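Local atomic coordinates of glutamate ABC superfamily ATP binding cassette transporter, binding protein (Enterococcus faecium DO, PDB entry 5EYF), a protein that binds L-glutamate and probably delivers it to an ABC transporter as the extracellular solute-binding component. Residues Ile17-Tyr23 with Glu61-Ser67; Ala81-Thr87 with Glu198-Ile204; Ala108-Lys113 with Pro186-Val191; Ser126-Ala131 with Gln167-Thr172. One frame throughout, in Å; residues are numbered along the deposited sequence.

Contact 1 (Ile17-Tyr23 with Glu61-Ser67); sequences IIWGVKY and EFVEVTS. With GLU (glutamic acid), chain E.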
# COMPACT_ATOMS: atom_id res chain seq x y z
N ILE B 17 -26.43 6.07 9.80
CA ILE B 17 -25.76 5.28 8.78
C ILE B 17 -25.55 3.88 9.33
O ILE B 17 -25.16 3.72 10.50
CB ILE B 17 -24.42 5.89 8.35
CG1 ILE B 17 -24.66 7.28 7.77
CG2 ILE B 17 -23.69 4.95 7.35
CD1 ILE B 17 -23.37 7.97 7.45
N ILE B 18 -25.84 2.86 8.51
CA ILE B 18 -25.76 1.46 8.91
C ILE B 18 -24.52 0.85 8.26
O ILE B 18 -24.41 0.79 7.03
CB ILE B 18 -27.01 0.69 8.48
CG1 ILE B 18 -28.28 1.37 9.02
CG2 ILE B 18 -26.92 -0.75 8.97
CD1 ILE B 18 -29.54 0.68 8.62
N TRP B 19 -23.61 0.37 9.09
CA TRP B 19 -22.29 -0.07 8.64
C TRP B 19 -22.18 -1.57 8.83
O TRP B 19 -22.50 -2.09 9.90
CB TRP B 19 -21.15 0.59 9.42
CG TRP B 19 -21.06 2.05 9.28
CD1 TRP B 19 -21.72 2.98 10.02
CD2 TRP B 19 -20.22 2.78 8.37
NE1 TRP B 19 -21.35 4.25 9.63
CE2 TRP B 19 -20.43 4.15 8.62
CE3 TRP B 19 -19.32 2.40 7.38
CZ2 TRP B 19 -19.79 5.15 7.89
CZ3 TRP B 19 -18.64 3.39 6.68
CH2 TRP B 19 -18.90 4.75 6.92
N GLY B 20 -21.71 -2.26 7.79
CA GLY B 20 -21.35 -3.65 7.89
C GLY B 20 -19.91 -3.84 8.33
O GLY B 20 -18.99 -3.38 7.65
N VAL B 21 -19.70 -4.49 9.47
CA VAL B 21 -18.38 -4.65 10.07
C VAL B 21 -18.18 -6.10 10.45
O VAL B 21 -19.14 -6.84 10.68
CB VAL B 21 -18.19 -3.75 11.32
CG1 VAL B 21 -18.22 -2.26 10.95
CG2 VAL B 21 -19.25 -4.07 12.41
N LYS B 22 -16.91 -6.51 10.54
CA LYS B 22 -16.59 -7.80 11.12
C LYS B 22 -16.93 -7.80 12.60
O LYS B 22 -16.87 -6.76 13.28
CB LYS B 22 -15.11 -8.14 10.92
CG LYS B 22 -14.63 -8.12 9.45
CD LYS B 22 -15.52 -8.95 8.54
CE LYS B 22 -14.90 -9.18 7.15
NZ LYS B 22 -13.78 -10.16 7.10
N TYR B 23 -17.30 -8.98 13.11
CA TYR B 23 -17.49 -9.18 14.54
C TYR B 23 -16.41 -10.06 15.15
O TYR B 23 -16.42 -10.27 16.37
CB TYR B 23 -18.87 -9.80 14.86
CG TYR B 23 -20.04 -8.83 14.92
CD1 TYR B 23 -20.02 -7.62 14.24
CD2 TYR B 23 -21.17 -9.14 15.66
CE1 TYR B 23 -21.12 -6.74 14.29
CE2 TYR B 23 -22.26 -8.27 15.72
CZ TYR B 23 -22.23 -7.08 15.04
OH TYR B 23 -23.34 -6.25 15.13
N GLU B 61 -25.24 2.55 13.21
CA GLU B 61 -25.73 1.20 13.44
C GLU B 61 -24.74 0.23 12.83
O GLU B 61 -24.25 0.46 11.72
CB GLU B 61 -27.13 0.99 12.85
CG GLU B 61 -27.79 -0.27 13.37
CD GLU B 61 -28.00 -0.22 14.87
OE1 GLU B 61 -28.03 0.90 15.43
OE2 GLU B 61 -28.12 -1.30 15.50
N PHE B 62 -24.43 -0.83 13.56
CA PHE B 62 -23.52 -1.86 13.08
C PHE B 62 -24.26 -3.17 12.84
O PHE B 62 -25.14 -3.57 13.63
CB PHE B 62 -22.36 -2.05 14.05
CG PHE B 62 -21.44 -0.85 14.11
CD1 PHE B 62 -20.53 -0.60 13.06
CD2 PHE B 62 -21.47 0.03 15.17
CE1 PHE B 62 -19.70 0.50 13.09
CE2 PHE B 62 -20.62 1.15 15.19
CZ PHE B 62 -19.74 1.38 14.15
N VAL B 63 -23.92 -3.81 11.73
CA VAL B 63 -24.46 -5.10 11.30
C VAL B 63 -23.29 -6.02 11.01
O VAL B 63 -22.34 -5.63 10.31
CB VAL B 63 -25.35 -4.95 10.04
CG1 VAL B 63 -25.72 -6.31 9.45
CG2 VAL B 63 -26.59 -4.12 10.34
N GLU B 64 -23.34 -7.23 11.54
CA GLU B 64 -22.26 -8.17 11.29
C GLU B 64 -22.23 -8.59 9.82
O GLU B 64 -23.25 -9.03 9.26
CB GLU B 64 -22.39 -9.41 12.17
CG GLU B 64 -21.35 -10.44 11.75
CD GLU B 64 -21.17 -11.61 12.69
OE1 GLU B 64 -22.07 -11.89 13.50
OE2 GLU B 64 -20.11 -12.27 12.59
N VAL B 65 -21.04 -8.51 9.20
CA VAL B 65 -20.78 -9.15 7.92
C VAL B 65 -19.59 -10.08 8.06
O VAL B 65 -18.77 -9.95 8.98
CB VAL B 65 -20.50 -8.12 6.80
CG1 VAL B 65 -21.62 -7.09 6.72
CG2 VAL B 65 -19.13 -7.45 7.00
N THR B 66 -19.48 -11.01 7.12
CA THR B 66 -18.28 -11.81 6.92
C THR B 66 -17.72 -11.48 5.54
O THR B 66 -18.34 -10.78 4.74
CB THR B 66 -18.57 -13.30 7.02
OG1 THR B 66 -19.33 -13.70 5.86
CG2 THR B 66 -19.37 -13.61 8.29
N SER B 67 -16.55 -12.02 5.23
CA SER B 67 -16.06 -11.87 3.86
C SER B 67 -17.02 -12.48 2.85
O SER B 67 -17.13 -11.98 1.72
CB SER B 67 -14.67 -12.50 3.72
OG SER B 67 -13.79 -11.87 4.62
N GLU E . -8.35 -7.92 3.10
CA GLU E . -8.54 -9.24 2.49
C GLU E . -9.80 -9.26 1.64
O GLU E . -10.53 -8.26 1.56
CB GLU E . -8.59 -10.36 3.55
CG GLU E . -9.48 -10.06 4.76
CD GLU E . -10.98 -10.14 4.47
OE1 GLU E . -11.73 -9.44 5.16
OE2 GLU E . -11.43 -10.95 3.62
OXT GLU E . -10.12 -10.28 0.99
O HOH W 1 -15.00 -12.61 7.47
O HOH W 2 -17.99 -11.23 11.12
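The carboxylate and CB of E64 lie flat over one face of the Y23 ring. E64 CB sits 3.4 Å from the ring centroid, 3° off the normal, which identifies a CH-pi contact, and the carboxylate plane is turned 12° from the ring, so the two flat groups are stacked. E64 CG stands anti to the backbone N (chi1 173°) and the chain beyond it is extended, which carries the acid across the ring toward Y23 CB. Water 2 joins E64 OE2, V65 O and Y23 N. Further back, V21 CG1 meets F62 CD1 at 3.5 Å, while the W19 and F62 rings pair obliquely; both pack toward helix 41-54. I18 CG2 and V63 CG2 touch on the other face of the sheet. The backbones of 17-21 and 61-64 are neighbouring parallel strands with four hydrogen bonds, and a fifth runs from V65 N to V21 O; 16-21 lies between 59-64 and 81-82 in the sheet of this periplasmic-binding-protein-type fold. Farther along, K22 and S67 reach the ligand. K22, bent at chi2 and chi4, runs its CD to 3.4 Å from V65 O and brings NZ to S67 OG (3.0 Å). The same NZ donates to OE1 of the bound glutamate at 2.9 Å, and S67 OG donates to its OE2 at 2.7 Å. Water 1 accepts from both K22 NZ and S67 N.

Contact 2 (Ala81-Thr87 with Glu198-Ile204); sequences AIIATMT and EPYGIAI. With GLU (glutamic acid), chain E.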
# COMPACT_ATOMS: atom_id res chain seq x y z
N ALA B 81 -22.85 0.63 3.92
CA ALA B 81 -21.43 0.60 3.55
C ALA B 81 -20.79 -0.58 4.26
O ALA B 81 -21.23 -0.96 5.36
CB ALA B 81 -20.73 1.92 3.95
N ILE B 82 -19.76 -1.15 3.63
CA ILE B 82 -18.91 -2.17 4.23
C ILE B 82 -17.62 -1.53 4.70
O ILE B 82 -16.89 -0.93 3.89
CB ILE B 82 -18.55 -3.30 3.25
CG1 ILE B 82 -19.78 -3.99 2.66
CG2 ILE B 82 -17.66 -4.31 3.96
CD1 ILE B 82 -19.40 -4.86 1.43
N ILE B 83 -17.33 -1.63 5.99
CA ILE B 83 -15.99 -1.29 6.47
C ILE B 83 -15.53 -2.50 7.29
O ILE B 83 -15.88 -2.66 8.46
CB ILE B 83 -15.91 0.05 7.23
CG1 ILE B 83 -14.45 0.43 7.45
CG2 ILE B 83 -16.74 0.11 8.52
CD1 ILE B 83 -14.33 1.87 8.00
N ALA B 84 -14.77 -3.39 6.65
CA ALA B 84 -14.59 -4.73 7.19
C ALA B 84 -13.36 -5.34 6.54
O ALA B 84 -13.48 -6.28 5.75
CB ALA B 84 -15.83 -5.62 6.94
N THR B 85 -12.18 -4.78 6.83
CA THR B 85 -10.87 -5.25 6.32
C THR B 85 -10.94 -5.66 4.85
O THR B 85 -10.44 -6.71 4.45
CB THR B 85 -10.31 -6.40 7.18
OG1 THR B 85 -11.18 -7.56 7.13
CG2 THR B 85 -10.17 -5.95 8.63
N MSE B 86 -11.55 -4.81 4.03
CA MSE B 86 -11.86 -5.19 2.65
C MSE B 86 -10.93 -4.58 1.62
O MSE B 86 -10.92 -3.37 1.44
CB MSE B 86 -13.28 -4.77 2.30
CG MSE B 86 -13.76 -5.40 0.98
SE MSE B 86 -15.66 -5.01 0.83
CE MSE B 86 -15.98 -5.75 -0.92
N THR B 87 -10.17 -5.42 0.94
CA THR B 87 -9.22 -4.92 -0.04
C THR B 87 -9.93 -4.45 -1.30
O THR B 87 -10.88 -5.09 -1.80
CB THR B 87 -8.22 -6.04 -0.39
OG1 THR B 87 -7.55 -6.43 0.81
CG2 THR B 87 -7.20 -5.59 -1.44
N GLU B 198 -2.58 -5.01 0.28
CA GLU B 198 -4.01 -5.14 0.57
C GLU B 198 -4.51 -3.79 1.05
O GLU B 198 -4.68 -3.58 2.26
CB GLU B 198 -4.28 -6.22 1.62
CG GLU B 198 -3.75 -7.62 1.28
CD GLU B 198 -4.49 -8.33 0.17
OE1 GLU B 198 -5.70 -8.14 -0.01
OE2 GLU B 198 -3.86 -9.12 -0.56
N PRO B 199 -4.74 -2.85 0.14
CA PRO B 199 -5.29 -1.54 0.55
C PRO B 199 -6.78 -1.66 0.88
O PRO B 199 -7.57 -2.11 0.05
CB PRO B 199 -5.07 -0.65 -0.68
CG PRO B 199 -5.03 -1.64 -1.82
CD PRO B 199 -4.43 -2.90 -1.30
N TYR B 200 -7.16 -1.28 2.10
CA TYR B 200 -8.57 -1.38 2.47
C TYR B 200 -9.35 -0.16 2.02
O TYR B 200 -8.89 0.98 2.16
CB TYR B 200 -8.72 -1.48 3.99
CG TYR B 200 -8.13 -2.68 4.67
CD1 TYR B 200 -7.67 -3.78 3.94
CD2 TYR B 200 -8.08 -2.73 6.05
CE1 TYR B 200 -7.15 -4.88 4.60
CE2 TYR B 200 -7.57 -3.82 6.72
CZ TYR B 200 -7.10 -4.89 5.99
OH TYR B 200 -6.61 -5.99 6.69
N GLY B 201 -10.56 -0.42 1.51
CA GLY B 201 -11.49 0.64 1.18
C GLY B 201 -12.84 0.37 1.82
O GLY B 201 -13.13 -0.75 2.27
N ILE B 202 -13.66 1.42 1.88
CA ILE B 202 -15.05 1.29 2.29
C ILE B 202 -15.88 1.01 1.06
O ILE B 202 -15.85 1.78 0.10
CB ILE B 202 -15.53 2.57 3.00
CG1 ILE B 202 -14.71 2.76 4.28
CG2 ILE B 202 -17.08 2.54 3.29
CD1 ILE B 202 -14.87 4.20 4.87
N ALA B 203 -16.65 -0.09 1.08
CA ALA B 203 -17.43 -0.44 -0.09
C ALA B 203 -18.85 0.11 0.03
O ALA B 203 -19.48 -0.01 1.09
CB ALA B 203 -17.47 -1.96 -0.27
N ILE B 204 -19.33 0.67 -1.07
CA ILE B 204 -20.66 1.26 -1.17
C ILE B 204 -21.33 0.70 -2.42
O ILE B 204 -20.67 0.43 -3.43
CB ILE B 204 -20.55 2.80 -1.18
CG1 ILE B 204 -19.94 3.28 0.17
CG2 ILE B 204 -21.88 3.50 -1.52
CD1 ILE B 204 -19.64 4.74 0.25
N GLU E . -8.35 -7.92 3.10
CA GLU E . -8.54 -9.24 2.49
C GLU E . -9.80 -9.26 1.64
O GLU E . -10.53 -8.26 1.56
CB GLU E . -8.59 -10.36 3.55
CG GLU E . -9.48 -10.06 4.76
CD GLU E . -10.98 -10.14 4.47
OE1 GLU E . -11.73 -9.44 5.16
OE2 GLU E . -11.43 -10.95 3.62
OXT GLU E . -10.12 -10.28 0.99
O HOH W 3 -12.99 -2.29 4.62
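A chi1 of -60° in T87 sets OG1 anti to the carbonyl carbon, and the bend of E198 at chi2 (-71°) swings its carboxylate back to meet it. T87 OG1 donates to E198 OE1 at 2.6 Å, on the anti lone pair. T87 OG1 also accepts from GLU N, 2.8 Å away, so the hydroxyl links the ligand's ammonium to an acid. T87 N binds the ligand O in a nearly straight bond (2.9 Å). T85 O takes a second ammonium hydrogen, and T85 OG1 donates to the ligand OE1. T85 CA lies over the centre of the Y200 ring, 3.7 Å from its centroid, a CH-pi contact; Y200 OH bonds to D174 OD2, which is also hydrogen-bonded to the ligand, so D174 and E198 together probably favour the ammonium's charge. Two separate backbone pairings hold the segments: I82 and A203 form an antiparallel hydrogen-bonded pair, and G201 N reaches M86 O at 3.0 Å. Between them, water 3 accepts from A84 N and M86 N and donates to G201 O. Selenomethionine M86 rests its SE 3.7 Å from A203 CB. I83 lies alongside I202 and packs on helix 41-54, I82 and M86 face helix 70-75, and A81 leans on W19 of strand 16-21.

Contact 3 (Ala108-Lys113 with Pro186-Val191); sequences ALLVKK and PEYELV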
# COMPACT_ATOMS: atom_id res chain seq x y z
N ALA B 108 0.31 -12.03 4.68
CA ALA B 108 1.48 -12.52 5.41
C ALA B 108 1.22 -13.93 5.92
O ALA B 108 0.14 -14.49 5.72
CB ALA B 108 1.85 -11.61 6.59
N LEU B 109 2.23 -14.48 6.58
CA LEU B 109 2.20 -15.84 7.12
C LEU B 109 2.39 -15.82 8.63
O LEU B 109 3.26 -15.11 9.14
CB LEU B 109 3.33 -16.69 6.57
CG LEU B 109 3.37 -16.97 5.08
CD1 LEU B 109 4.53 -17.91 4.73
CD2 LEU B 109 2.04 -17.53 4.57
N LEU B 110 1.62 -16.65 9.32
CA LEU B 110 1.79 -16.90 10.74
C LEU B 110 2.18 -18.36 10.93
O LEU B 110 1.53 -19.25 10.37
CB LEU B 110 0.48 -16.59 11.49
CG LEU B 110 0.45 -16.72 13.02
CD1 LEU B 110 1.00 -15.45 13.61
CD2 LEU B 110 -0.96 -17.00 13.56
N VAL B 111 3.25 -18.60 11.69
CA VAL B 111 3.75 -19.95 11.97
C VAL B 111 4.07 -20.05 13.45
O VAL B 111 4.21 -19.05 14.15
CB VAL B 111 5.01 -20.29 11.11
CG1 VAL B 111 4.69 -20.22 9.62
CG2 VAL B 111 6.15 -19.34 11.43
N LYS B 112 4.19 -21.29 13.93
CA LYS B 112 4.75 -21.51 15.26
C LYS B 112 6.22 -21.10 15.26
O LYS B 112 6.98 -21.45 14.35
CB LYS B 112 4.61 -22.98 15.65
CG LYS B 112 5.10 -23.33 17.05
CD LYS B 112 4.95 -24.82 17.29
CE LYS B 112 5.85 -25.30 18.42
NZ LYS B 112 5.13 -25.29 19.72
N LYS B 113 6.64 -20.38 16.30
CA LYS B 113 8.06 -20.07 16.45
C LYS B 113 8.93 -21.31 16.31
O LYS B 113 8.63 -22.37 16.88
CB LYS B 113 8.34 -19.40 17.79
CG LYS B 113 7.89 -17.99 17.83
CD LYS B 113 7.97 -17.42 19.22
CE LYS B 113 7.38 -16.02 19.21
NZ LYS B 113 7.80 -15.25 20.40
N PRO B 186 1.50 -16.04 22.07
CA PRO B 186 2.95 -15.78 21.95
C PRO B 186 3.78 -16.93 21.38
O PRO B 186 4.96 -16.71 21.08
CB PRO B 186 3.37 -15.45 23.39
CG PRO B 186 2.31 -16.06 24.25
CD PRO B 186 1.04 -15.95 23.47
N GLU B 187 3.23 -18.14 21.24
CA GLU B 187 3.99 -19.21 20.62
C GLU B 187 4.10 -19.06 19.10
O GLU B 187 4.77 -19.89 18.47
CB GLU B 187 3.35 -20.57 20.93
CG GLU B 187 3.57 -21.07 22.34
CD GLU B 187 3.02 -22.48 22.52
OE1 GLU B 187 2.20 -22.68 23.43
OE2 GLU B 187 3.41 -23.36 21.72
N TYR B 188 3.44 -18.06 18.53
CA TYR B 188 3.31 -17.89 17.08
C TYR B 188 3.82 -16.52 16.68
O TYR B 188 3.74 -15.56 17.46
CB TYR B 188 1.86 -18.08 16.65
CG TYR B 188 1.40 -19.46 17.01
CD1 TYR B 188 1.52 -20.50 16.10
CD2 TYR B 188 0.90 -19.74 18.27
CE1 TYR B 188 1.14 -21.76 16.43
CE2 TYR B 188 0.54 -21.00 18.61
CZ TYR B 188 0.66 -22.01 17.68
OH TYR B 188 0.29 -23.28 18.01
N GLU B 189 4.34 -16.42 15.46
CA GLU B 189 4.87 -15.15 14.98
C GLU B 189 4.62 -15.00 13.49
O GLU B 189 4.48 -15.99 12.75
CB GLU B 189 6.38 -15.01 15.28
CG GLU B 189 7.28 -16.00 14.56
CD GLU B 189 8.75 -15.89 15.00
OE1 GLU B 189 9.08 -14.92 15.71
OE2 GLU B 189 9.57 -16.77 14.65
N LEU B 190 4.57 -13.75 13.05
CA LEU B 190 4.59 -13.46 11.61
C LEU B 190 6.01 -13.67 11.08
O LEU B 190 6.99 -13.37 11.76
CB LEU B 190 4.13 -12.02 11.31
CG LEU B 190 2.63 -11.68 11.33
CD1 LEU B 190 2.10 -11.74 12.76
CD2 LEU B 190 2.36 -10.32 10.73
N VAL B 191 6.10 -14.23 9.88
CA VAL B 191 7.40 -14.47 9.25
C VAL B 191 7.32 -14.05 7.80
O VAL B 191 6.31 -14.27 7.12
CB VAL B 191 7.86 -15.95 9.34
CG1 VAL B 191 8.05 -16.39 10.78
CG2 VAL B 191 6.89 -16.90 8.63
O HOH W 4 4.71 -13.42 5.11
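K113 crosses E189 at about a right angle, and its side chain can be followed outward from the strand end. CB lies near E187 O; CG is 3.6 Å from E189 CD, so the aliphatic chain rather than the ammonium meets the carboxylate. CD and CE pass beside P186 O, with CE 3.1 Å from it. At the tip, NZ comes 3.3 Å from P186 O, while the oppositely charged E189 OE1 stays 4.9 Å from NZ, not in contact. The extended torsions beyond CG explain this: the chain runs past the acid instead of curling back to it. Its backbone is fixed more firmly, K113 N donating to E187 O at 2.9 Å. On the preceding residue, K112 NZ forms a salt bridge to E187 OE2 (3.3 Å), its hydrogen bond weak, the two side chains lying side by side and pointing the same way. Y188 brings CD1 to 3.5 Å from K112 CA.

Strands 108-112 and 188-191 are antiparallel neighbours in the mixed sheet, their short axes at 143°. V111 and E189 make the hydrogen-bonded pair, V111 N to E189 O and E189 N to V111 O. On the face of this pair V111 CG2 meets V191 CG1 at 3.6 Å, the two valines crossing at about a right angle. L110 CD1 reaches L190 CD1 and Y188 CB on the other face, which is closed by helices 156-164 and 175-182. The chemistry is thus divided: backbone bonds and buried aliphatic groups join the strands, whereas the one salt bridge, at the exposed end, rests on a weak bond and probably adds little.

Contact 4 (Ser126-Ala131 with Gln167-Thr172); sequences STTVLA and QGDAMT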
# COMPACT_ATOMS: atom_id res chain seq x y z
N SER B 126 4.73 -29.90 -0.04
CA SER B 126 4.78 -30.58 1.24
C SER B 126 4.19 -29.78 2.39
O SER B 126 4.07 -30.33 3.50
CB SER B 126 6.22 -30.94 1.59
OG SER B 126 6.83 -31.74 0.58
N THR B 127 3.83 -28.51 2.18
CA THR B 127 3.32 -27.64 3.24
C THR B 127 1.84 -27.36 3.03
O THR B 127 1.40 -27.10 1.90
CB THR B 127 4.06 -26.30 3.30
OG1 THR B 127 3.86 -25.57 2.08
CG2 THR B 127 5.56 -26.52 3.53
N THR B 128 1.09 -27.37 4.12
CA THR B 128 -0.33 -27.03 4.10
C THR B 128 -0.51 -25.66 4.73
O THR B 128 -0.07 -25.43 5.86
CB THR B 128 -1.15 -28.06 4.87
OG1 THR B 128 -1.06 -29.32 4.20
CG2 THR B 128 -2.59 -27.62 4.92
N VAL B 129 -1.18 -24.75 4.01
CA VAL B 129 -1.45 -23.40 4.49
C VAL B 129 -2.93 -23.29 4.84
O VAL B 129 -3.79 -23.76 4.09
CB VAL B 129 -1.05 -22.34 3.45
CG1 VAL B 129 -1.11 -20.98 4.09
CG2 VAL B 129 0.33 -22.61 2.95
N LEU B 130 -3.21 -22.66 5.96
CA LEU B 130 -4.57 -22.47 6.44
C LEU B 130 -5.05 -21.10 6.02
O LEU B 130 -4.37 -20.11 6.25
CB LEU B 130 -4.61 -22.61 7.95
CG LEU B 130 -3.95 -23.91 8.39
CD1 LEU B 130 -3.77 -23.85 9.86
CD2 LEU B 130 -4.81 -25.12 8.03
N ALA B 131 -6.18 -21.07 5.32
CA ALA B 131 -6.82 -19.84 4.94
C ALA B 131 -8.31 -20.04 5.15
O ALA B 131 -8.78 -21.14 5.44
CB ALA B 131 -6.50 -19.45 3.49
N GLN B 167 -2.62 -28.98 12.02
CA GLN B 167 -3.35 -29.42 10.84
C GLN B 167 -2.86 -28.70 9.61
O GLN B 167 -3.11 -29.16 8.48
CB GLN B 167 -4.84 -29.17 11.06
CG GLN B 167 -5.28 -29.82 12.39
CD GLN B 167 -6.77 -29.79 12.64
OE1 GLN B 167 -7.50 -29.01 12.04
NE2 GLN B 167 -7.24 -30.67 13.51
N GLY B 168 -2.22 -27.55 9.80
CA GLY B 168 -1.50 -26.88 8.74
C GLY B 168 -0.17 -26.42 9.29
O GLY B 168 0.06 -26.43 10.50
N ASP B 169 0.70 -26.01 8.36
CA ASP B 169 2.04 -25.57 8.70
C ASP B 169 2.13 -24.06 8.85
O ASP B 169 3.06 -23.57 9.50
CB ASP B 169 3.04 -26.02 7.62
CG ASP B 169 3.05 -27.53 7.41
OD1 ASP B 169 3.60 -28.26 8.26
OD2 ASP B 169 2.52 -27.99 6.38
N ALA B 170 1.19 -23.32 8.26
CA ALA B 170 1.19 -21.86 8.29
C ALA B 170 -0.23 -21.38 8.10
O ALA B 170 -1.03 -22.06 7.46
CB ALA B 170 2.10 -21.26 7.19
N MSE B 171 -0.55 -20.25 8.72
CA MSE B 171 -1.83 -19.59 8.49
C MSE B 171 -1.58 -18.31 7.71
O MSE B 171 -0.58 -17.64 7.96
CB MSE B 171 -2.54 -19.31 9.82
CG MSE B 171 -3.76 -18.44 9.68
SE MSE B 171 -4.59 -18.25 11.41
CE MSE B 171 -6.03 -17.02 10.80
N THR B 172 -2.48 -17.98 6.80
CA THR B 172 -2.33 -16.76 6.01
C THR B 172 -3.61 -15.93 6.00
O THR B 172 -4.72 -16.46 5.95
CB THR B 172 -1.87 -17.11 4.58
OG1 THR B 172 -1.46 -15.89 3.93
CG2 THR B 172 -2.95 -17.77 3.75
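T128 O accepts from D169 N at 2.7 Å and only weakly from A170 N, after which L130 N to A170 O and T172 N to L130 O continue as regular parallel bonds, the short strand axes standing at 36°. Strands 128-131 and 170-172 are thus parallel neighbours in the mixed sheet. From strand 149-153 the chain crosses through helix 156-164 to strand 170-172, a parallel beta-alpha-beta crossover that passes over strand 128-132, which lies between them in the sheet; L130 and M171 pack on that helix. L130 lays both methyls over the backbone of G168: CD2 is 3.8 Å and CD1 3.9 Å from G168 CA. V129 CG1, anti to the backbone N (chi1 -169°), is directed to T172 CG2 at 3.7 Å, the two side chains crossing obliquely. T172 OG1 turns elsewhere, to A108 O of strand 103-112 and to Q107. At the start of the pairing, D169 replaces a backbone acceptor with its carboxylate. T128 N donates to D169 OD2 at 2.7 Å with an N-H...O angle of 170°, engaging the anti lone pair of that oxygen.

How the contacts relate
Contacts 1 and 2 share one sheet and one ligand. G20 N meets A81 O at 2.8 Å and G20 O meets I83 N at 2.9 Å, both probable hydrogen bonds, and between them the two contacts grip the side-chain carboxylate and the amino-acid end of the glutamate. Contacts 3 and 4 form a second group with centres 11 Å apart, joined by L110 N to M171 O at 2.8 Å, and contact 4 is nested within the loop that contact 3 closes. That group lies 25 to 29 Å, centre to centre, from contacts 1 and 2. It reaches the pocket indirectly: the side chain of T172 is about 9 Å from the bound glutamate, and strand 198-205 of contact 2 pairs with strand 103-112.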